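Local coordinates for protein prolyl endopeptidase (Myxococcus xanthus, PDB 2BKL) that probably hydrolyses oligopeptides on the carboxyl side of proline, and much less readily of alanine, as a serine endopeptidase, at residues Ala94-Arg99 and Lys107-Pro112; Thr125-Trp130 and Pro173-Asp178; Lys133-Ala138 and Ile152-Gly157. All blocks are in the same frame, centred on the assembly; numbering follows the deposited sequence.

Interaction 1. Residues Ala94-Arg99 and Lys107-Pro112; sequences AILYWR and KVLLDP
Chi1 of -179° in Leu-96 and -173° in Leu-109 sets each CG opposite the backbone N, and the two chains then run side by side, CD2 of Leu-96 4.0 Å from CD2 of Leu-109. Leu-110 brings its CD1 to 3.8 Å from Leu-96 CD2. Three leucines can bunch like this because of a classic beta bulge: Leu-96 O accepts two amides, Leu-109 N at 2.8 Å in the carbonyl plane and Leu-110 N at 3.2 Å, tilted from it. Beyond the bulge, Trp-98 and Lys-107 form a regular hydrogen-bonded antiparallel pair. Chi1 of 76° in Trp-98 tucks CG between backbone N and carbonyl carbon, and the indole lies alongside the bent lysine; Lys-107 NZ is 3.6 Å from Trp-98 CZ2. On the opposite face of the hairpin, Val-108 CG2 meets Tyr-97 CE2 at 3.5 Å; the phenol OH is hydrogen-bonded to NE2 of His-88. Val-108 CG1 leans on Ile-95 CG2, while Asp-111, its OD1 tied to Asn-113, borders the other branch of Ile-95. Strand 95-100 runs between strand 81-87 and the edge strand 107-110 of a four-stranded propeller blade, and the leucine face packs against Leu-123, Trp-126 and Val-135 of the next sheet.

Interaction 2. Residues Thr125-Trp130 and Pro173-Asp178; sequences TWAVSW and PKWTPD. With SO4 (sulfate ion), chain F.
The indole N-H of Trp-175 reaches across to Ala-127 O, with NE1 2.9 Å from the oxygen. Ala-127 O lies close to the plane of the indole, yet the nitrogen stands well above the plane of the carbonyl, so the bond does not follow a lone pair. A second indole answers from the other side of the contact: Trp-130 NE1 donates to Trp-175 O at 3.0 Å, with the oxygen in the plane of the Trp-130 ring and the nitrogen above that of the carbonyl. Trp-175 has CG anti to its carbonyl carbon (chi1 -68°), which turns the ring away from the C=O that Trp-130 uses. Between these two bonds Ser-129 sits over one face of Trp-175, its CA and CB against the ring. The CA is 3.6 Å from the centroid of the five-membered ring, only 3° off the normal, a CH-pi contact, and CB continues over the ring system; OG turns to Asp-131 and the amide of Lys-134. At the N-terminal end of both segments, Ala-127 CB rests on Pro-173 CB at 4.1 Å, and Thr-125 CG2 meets Pro-173 CD at 4.0 Å. Past the tryptophans the chain turns outward: Thr-176 OG1 is hydrogen-bonded to Asp-178 OD1 at 2.7 Å, and also to Gly-181 O and Tyr-206 OH, and Asp-178 N holds O2 of a sulfate, probably from the crystallisation liquor, at 2.9 Å. The two segments run nearly parallel and belong to successive sheets of the beta-propeller, 121-128 and 174-175. Both hydrogen bonds between them pair an indole N-H with a main-chain carbonyl, so between these two segments the neighbouring blades meet through indole N-H bonds, CH-pi and apolar packing, without backbone-to-backbone pairing.

Interaction 3. Residues Lys133-Ala138 and Ile152-Gly157; sequences KKVAFA and IDVDSG
Val-135 and Ile-152 make the compact end of this antiparallel pairing. Their backbones exchange two bonds, Val-135 N to Ile-152 O at 3.0 Å and Ile-152 N to Val-135 O at 2.9 Å, while Ile-152 CG2 presses on Val-135 CB at 3.8 Å. That methyl lies in the cramped place between backbone N and carbonyl carbon, since CG1 takes the position anti to N (chi1 -176°), and Ile-152 CG2 also meets Phe-137 CE1 at 4.0 Å. Val-154 CG2 closes the apolar patch against Val-135 CG2. Toward solvent the contact becomes polar and more open. Lys-134 bends at chi2 and carries NZ to Asp-153 OD1 at 2.9 Å, a salt bridge made on the anti side of the carboxylate. The other oxygen, OD2, is gripped by the amide and the hydroxyl of Ser-156 from opposite faces of its plane; the N-H of Ser-156 to OD2 makes an Asx motif that folds the chain round as the strand ends. Lys-133 O receives Val-154 N at 2.9 Å and a water that in turn accepts from Asp-155 N, so the water links Lys-133 O to the backbone of Asp-155. Lys-133 NZ stays 4.3 Å from Asp-155 OD2, too far for a salt bridge, and Asp-155 pairs through OD1 with Arg-81. The hairpin supplies the middle strand, 134-141, and one edge strand, 148-153, of a three-stranded propeller sheet; strand 121-128 is the other edge strand, and Phe-83 of strand 81-87 packs on Val-135 and Val-154 from the preceding blade.

Overall arrangement
From the N terminus, interaction 1 comes first and closes a short hairpin between strands 95-100 and 107-110, finishing the outer edge of one propeller sheet. The chain then enters strand 121-128, the first half of interaction 2, which is sealed only after 42 intervening residues, when 173-178 arrives. Interaction 3 is nested inside that long loop, as the hairpin of strands 134-141 and 148-153. The 125-130 half of interaction 2 shares a sheet with interaction 3, Ala-127 N probably hydrogen-bonded to Ala-136 O. Interaction 1 packs on interaction 3 through Trp-98 and Val-154, about 10 Å between centres. Three successive blades are thus tied side to side.

Interaction 1. Residues Ala94-Arg99 and Lys107-Pro112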
# COMPACT_ATOMS: atom_id res chain seq x y z
N ALA A 94 11.18 10.73 -9.67
CA ALA A 94 11.18 11.93 -8.86
C ALA A 94 12.54 12.21 -8.23
O ALA A 94 13.32 11.30 -8.04
CB ALA A 94 10.15 11.82 -7.78
N ILE A 95 12.77 13.47 -7.90
CA ILE A 95 14.05 13.97 -7.42
C ILE A 95 13.86 14.71 -6.10
O ILE A 95 12.93 15.49 -5.98
CB ILE A 95 14.63 14.93 -8.51
CG1 ILE A 95 14.91 14.16 -9.80
CG2 ILE A 95 15.87 15.69 -8.02
CD1 ILE A 95 15.36 15.02 -10.96
N LEU A 96 14.78 14.51 -5.15
CA LEU A 96 14.77 15.19 -3.86
C LEU A 96 15.57 16.49 -3.96
O LEU A 96 16.72 16.47 -4.37
CB LEU A 96 15.38 14.29 -2.78
CG LEU A 96 15.40 14.89 -1.39
CD1 LEU A 96 14.02 15.20 -0.87
CD2 LEU A 96 16.10 13.97 -0.38
N TYR A 97 14.93 17.61 -3.65
CA TYR A 97 15.49 18.95 -3.62
C TYR A 97 15.56 19.49 -2.21
O TYR A 97 14.83 19.06 -1.32
CB TYR A 97 14.56 19.89 -4.41
CG TYR A 97 14.65 19.72 -5.90
CD1 TYR A 97 13.93 18.75 -6.54
CD2 TYR A 97 15.48 20.55 -6.65
CE1 TYR A 97 14.02 18.60 -7.92
CE2 TYR A 97 15.58 20.39 -8.02
CZ TYR A 97 14.83 19.42 -8.64
OH TYR A 97 14.94 19.26 -10.00
N TRP A 98 16.39 20.50 -2.02
CA TRP A 98 16.37 21.31 -0.82
C TRP A 98 16.57 22.78 -1.14
O TRP A 98 17.07 23.15 -2.21
CB TRP A 98 17.41 20.83 0.22
CG TRP A 98 18.82 21.21 -0.11
CD1 TRP A 98 19.64 20.60 -1.01
CD2 TRP A 98 19.58 22.26 0.48
NE1 TRP A 98 20.85 21.23 -1.05
CE2 TRP A 98 20.86 22.24 -0.13
CE3 TRP A 98 19.33 23.22 1.45
CZ2 TRP A 98 21.86 23.15 0.22
CZ3 TRP A 98 20.33 24.12 1.80
CH2 TRP A 98 21.58 24.07 1.18
N ARG A 99 16.16 23.62 -0.20
CA ARG A 99 16.45 25.04 -0.26
C ARG A 99 16.60 25.61 1.13
O ARG A 99 16.05 25.09 2.13
CB ARG A 99 15.37 25.79 -1.02
CG ARG A 99 14.00 25.75 -0.40
CD ARG A 99 12.99 26.68 -1.08
NE ARG A 99 12.61 26.19 -2.38
CZ ARG A 99 11.95 26.88 -3.29
NH1 ARG A 99 11.60 28.13 -3.06
NH2 ARG A 99 11.65 26.32 -4.46
N LYS A 107 18.15 23.33 -4.85
CA LYS A 107 19.23 22.52 -5.37
C LYS A 107 18.84 21.05 -5.33
O LYS A 107 18.18 20.58 -4.39
CB LYS A 107 20.48 22.75 -4.53
CG LYS A 107 21.10 24.15 -4.78
CD LYS A 107 22.22 24.50 -3.80
CE LYS A 107 22.16 25.99 -3.35
NZ LYS A 107 21.98 26.11 -1.86
N VAL A 108 19.23 20.32 -6.36
CA VAL A 108 19.06 18.88 -6.38
C VAL A 108 19.95 18.26 -5.31
O VAL A 108 21.12 18.60 -5.21
CB VAL A 108 19.49 18.30 -7.74
CG1 VAL A 108 19.51 16.77 -7.70
CG2 VAL A 108 18.58 18.78 -8.84
N LEU A 109 19.38 17.36 -4.52
CA LEU A 109 20.13 16.65 -3.47
C LEU A 109 20.32 15.20 -3.86
O LEU A 109 21.44 14.68 -3.86
CB LEU A 109 19.36 16.69 -2.14
CG LEU A 109 20.13 16.14 -0.93
CD1 LEU A 109 21.46 16.82 -0.69
CD2 LEU A 109 19.26 16.26 0.30
N LEU A 110 19.23 14.52 -4.23
CA LEU A 110 19.29 13.13 -4.65
C LEU A 110 18.50 12.99 -5.94
O LEU A 110 17.30 13.21 -5.96
CB LEU A 110 18.74 12.18 -3.61
CG LEU A 110 19.45 12.07 -2.27
CD1 LEU A 110 18.64 11.24 -1.28
CD2 LEU A 110 20.88 11.53 -2.43
N ASP A 111 19.18 12.55 -7.00
CA ASP A 111 18.56 12.34 -8.30
C ASP A 111 18.75 10.88 -8.74
O ASP A 111 19.78 10.51 -9.31
CB ASP A 111 19.17 13.28 -9.33
CG ASP A 111 18.55 13.12 -10.72
OD1 ASP A 111 17.63 12.27 -10.89
OD2 ASP A 111 18.95 13.82 -11.68
N PRO A 112 17.78 10.03 -8.43
CA PRO A 112 17.91 8.61 -8.73
C PRO A 112 17.98 8.31 -10.21
O PRO A 112 18.40 7.22 -10.55
CB PRO A 112 16.66 7.97 -8.10
CG PRO A 112 15.85 9.04 -7.61
CD PRO A 112 16.53 10.34 -7.70

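Interaction 2. Residues Thr125-Trp130 and Pro173-Asp178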
# COMPACT_ATOMS: atom_id res chain seq x y z
N THR A 125 12.80 5.27 1.41
CA THR A 125 12.61 6.20 2.51
C THR A 125 13.77 7.21 2.62
O THR A 125 14.92 6.88 2.31
CB THR A 125 12.50 5.42 3.83
OG1 THR A 125 11.94 6.25 4.85
CG2 THR A 125 13.88 5.03 4.37
N TRP A 126 13.49 8.42 3.05
CA TRP A 126 14.51 9.37 3.40
C TRP A 126 14.11 10.13 4.66
O TRP A 126 12.92 10.36 4.91
CB TRP A 126 14.84 10.32 2.23
CG TRP A 126 13.65 11.00 1.64
CD1 TRP A 126 12.85 10.52 0.63
CD2 TRP A 126 13.16 12.31 1.95
NE1 TRP A 126 11.88 11.44 0.32
CE2 TRP A 126 12.04 12.55 1.11
CE3 TRP A 126 13.54 13.32 2.84
CZ2 TRP A 126 11.31 13.74 1.16
CZ3 TRP A 126 12.79 14.49 2.88
CH2 TRP A 126 11.70 14.68 2.05
N ALA A 127 15.10 10.53 5.47
CA ALA A 127 14.88 11.19 6.74
C ALA A 127 15.96 12.23 6.91
O ALA A 127 17.16 11.89 6.88
CB ALA A 127 14.92 10.19 7.90
N VAL A 128 15.58 13.48 7.07
CA VAL A 128 16.50 14.58 7.23
C VAL A 128 16.86 14.73 8.70
O VAL A 128 15.99 14.68 9.59
CB VAL A 128 15.87 15.89 6.72
CG1 VAL A 128 16.92 17.01 6.69
CG2 VAL A 128 15.24 15.69 5.35
N SER A 129 18.13 14.99 8.99
CA SER A 129 18.57 15.25 10.36
C SER A 129 17.98 16.58 10.85
O SER A 129 17.59 17.44 10.07
CB SER A 129 20.10 15.25 10.43
OG SER A 129 20.64 16.33 9.69
N TRP A 130 17.87 16.72 12.17
CA TRP A 130 17.21 17.87 12.76
C TRP A 130 17.95 19.17 12.47
O TRP A 130 17.31 20.22 12.42
CB TRP A 130 16.98 17.67 14.28
CG TRP A 130 16.03 16.55 14.48
CD1 TRP A 130 16.34 15.28 14.88
CD2 TRP A 130 14.65 16.52 14.15
NE1 TRP A 130 15.22 14.48 14.85
CE2 TRP A 130 14.17 15.21 14.39
CE3 TRP A 130 13.74 17.48 13.65
CZ2 TRP A 130 12.83 14.84 14.18
CZ3 TRP A 130 12.43 17.11 13.44
CH2 TRP A 130 11.98 15.80 13.70
N PRO A 173 14.79 5.80 9.41
CA PRO A 173 15.70 6.38 10.40
C PRO A 173 15.05 7.44 11.29
O PRO A 173 14.34 8.35 10.82
CB PRO A 173 16.81 6.99 9.54
CG PRO A 173 16.78 6.15 8.28
CD PRO A 173 15.32 5.94 8.04
N LYS A 174 15.27 7.28 12.59
CA LYS A 174 14.87 8.25 13.61
C LYS A 174 16.13 8.94 14.14
O LYS A 174 16.82 8.38 14.98
CB LYS A 174 14.15 7.59 14.78
CG LYS A 174 12.63 7.44 14.70
CD LYS A 174 12.17 6.50 13.64
CE LYS A 174 12.60 5.06 13.86
NZ LYS A 174 11.88 4.11 12.91
N TRP A 175 16.41 10.13 13.64
CA TRP A 175 17.54 10.93 14.09
C TRP A 175 17.37 11.42 15.52
O TRP A 175 16.28 11.86 15.90
CB TRP A 175 17.72 12.12 13.19
CG TRP A 175 18.17 11.85 11.81
CD1 TRP A 175 17.40 11.72 10.70
CD2 TRP A 175 19.53 11.79 11.37
NE1 TRP A 175 18.20 11.54 9.60
CE2 TRP A 175 19.51 11.59 9.99
CE3 TRP A 175 20.77 11.87 12.02
CZ2 TRP A 175 20.68 11.47 9.23
CZ3 TRP A 175 21.92 11.76 11.28
CH2 TRP A 175 21.87 11.57 9.90
N THR A 176 18.42 11.33 16.31
CA THR A 176 18.41 11.98 17.62
C THR A 176 18.52 13.49 17.47
O THR A 176 19.01 13.97 16.46
CB THR A 176 19.50 11.43 18.53
OG1 THR A 176 20.71 11.24 17.80
CG2 THR A 176 19.12 10.02 19.02
N PRO A 177 18.05 14.26 18.45
CA PRO A 177 18.09 15.73 18.37
C PRO A 177 19.49 16.33 18.11
O PRO A 177 19.56 17.43 17.54
CB PRO A 177 17.56 16.17 19.73
CG PRO A 177 16.90 15.03 20.34
CD PRO A 177 17.36 13.79 19.66
N ASP A 178 20.56 15.64 18.49
CA ASP A 178 21.93 16.11 18.24
C ASP A 178 22.42 15.90 16.82
O ASP A 178 23.53 16.32 16.48
CB ASP A 178 22.91 15.48 19.23
CG ASP A 178 22.95 13.94 19.16
OD1 ASP A 178 22.37 13.34 18.22
OD2 ASP A 178 23.59 13.27 20.02
S SO4 F . 20.31 13.65 22.15
O1 SO4 F . 21.42 12.77 22.53
O2 SO4 F . 20.45 13.83 20.73
O3 SO4 F . 19.06 13.05 22.62
O4 SO4 F . 20.45 14.97 22.79

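Interaction 3. Residues Lys133-Ala138 and Ile152-Gly157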
# COMPACT_ATOMS: atom_id res chain seq x y z
N LYS A 133 21.46 19.17 8.02
CA LYS A 133 22.79 19.00 7.39
C LYS A 133 23.01 17.62 6.75
O LYS A 133 23.97 17.48 5.96
CB LYS A 133 23.91 19.24 8.38
CG LYS A 133 23.84 20.57 9.13
CD LYS A 133 24.06 21.77 8.30
CE LYS A 133 24.19 23.02 9.22
NZ LYS A 133 23.90 24.28 8.53
N LYS A 134 22.21 16.63 7.09
CA LYS A 134 22.39 15.25 6.62
C LYS A 134 21.04 14.66 6.22
O LYS A 134 19.99 15.01 6.80
CB LYS A 134 22.97 14.34 7.73
CG LYS A 134 24.25 14.82 8.38
CD LYS A 134 25.45 14.82 7.45
CE LYS A 134 26.73 15.17 8.21
NZ LYS A 134 27.89 15.20 7.31
N VAL A 135 21.04 13.76 5.24
CA VAL A 135 19.84 12.99 4.92
C VAL A 135 20.25 11.54 4.89
O VAL A 135 21.19 11.16 4.17
CB VAL A 135 19.19 13.41 3.58
CG1 VAL A 135 17.97 12.56 3.24
CG2 VAL A 135 18.79 14.88 3.64
N ALA A 136 19.55 10.71 5.66
CA ALA A 136 19.68 9.27 5.60
C ALA A 136 18.60 8.75 4.66
O ALA A 136 17.46 9.17 4.74
CB ALA A 136 19.51 8.69 6.99
N PHE A 137 18.96 7.85 3.76
CA PHE A 137 18.06 7.44 2.70
C PHE A 137 18.34 6.03 2.25
O PHE A 137 19.46 5.53 2.41
CB PHE A 137 18.11 8.39 1.52
CG PHE A 137 19.40 8.37 0.78
CD1 PHE A 137 20.44 9.16 1.21
CD2 PHE A 137 19.58 7.60 -0.35
CE1 PHE A 137 21.65 9.16 0.56
CE2 PHE A 137 20.77 7.62 -1.02
CZ PHE A 137 21.82 8.40 -0.54
N ALA A 138 17.34 5.37 1.68
CA ALA A 138 17.47 4.01 1.16
C ALA A 138 17.66 4.02 -0.34
O ALA A 138 16.98 4.76 -1.08
CB ALA A 138 16.27 3.22 1.50
N ILE A 152 23.88 11.33 3.02
CA ILE A 152 24.45 12.39 2.22
C ILE A 152 24.59 13.64 3.06
O ILE A 152 23.70 13.98 3.85
CB ILE A 152 23.62 12.67 0.93
CG1 ILE A 152 24.30 13.73 0.06
CG2 ILE A 152 22.16 13.03 1.25
CD1 ILE A 152 23.73 13.86 -1.36
N ASP A 153 25.70 14.34 2.87
CA ASP A 153 25.93 15.65 3.46
C ASP A 153 25.28 16.70 2.56
O ASP A 153 25.62 16.80 1.39
CB ASP A 153 27.43 15.89 3.58
CG ASP A 153 27.75 17.23 4.17
OD1 ASP A 153 27.61 17.37 5.41
OD2 ASP A 153 28.10 18.20 3.45
N VAL A 154 24.34 17.48 3.10
CA VAL A 154 23.53 18.38 2.30
C VAL A 154 24.35 19.51 1.67
O VAL A 154 24.22 19.77 0.47
CB VAL A 154 22.34 18.94 3.15
CG1 VAL A 154 21.55 20.01 2.40
CG2 VAL A 154 21.42 17.80 3.55
N ASP A 155 25.21 20.13 2.45
CA ASP A 155 25.95 21.30 1.97
C ASP A 155 26.88 20.95 0.81
O ASP A 155 26.95 21.67 -0.16
CB ASP A 155 26.78 21.91 3.08
CG ASP A 155 25.97 22.73 4.06
OD1 ASP A 155 24.86 23.18 3.72
OD2 ASP A 155 26.39 23.00 5.21
N SER A 156 27.52 19.79 0.90
CA SER A 156 28.54 19.37 -0.07
C SER A 156 28.06 18.41 -1.12
O SER A 156 28.71 18.25 -2.15
CB SER A 156 29.70 18.70 0.70
OG SER A 156 29.35 17.44 1.24
N GLY A 157 26.93 17.73 -0.84
CA GLY A 157 26.45 16.64 -1.67
C GLY A 157 27.26 15.36 -1.62
O GLY A 157 27.03 14.45 -2.42
O HOH W 1 25.28 19.97 5.27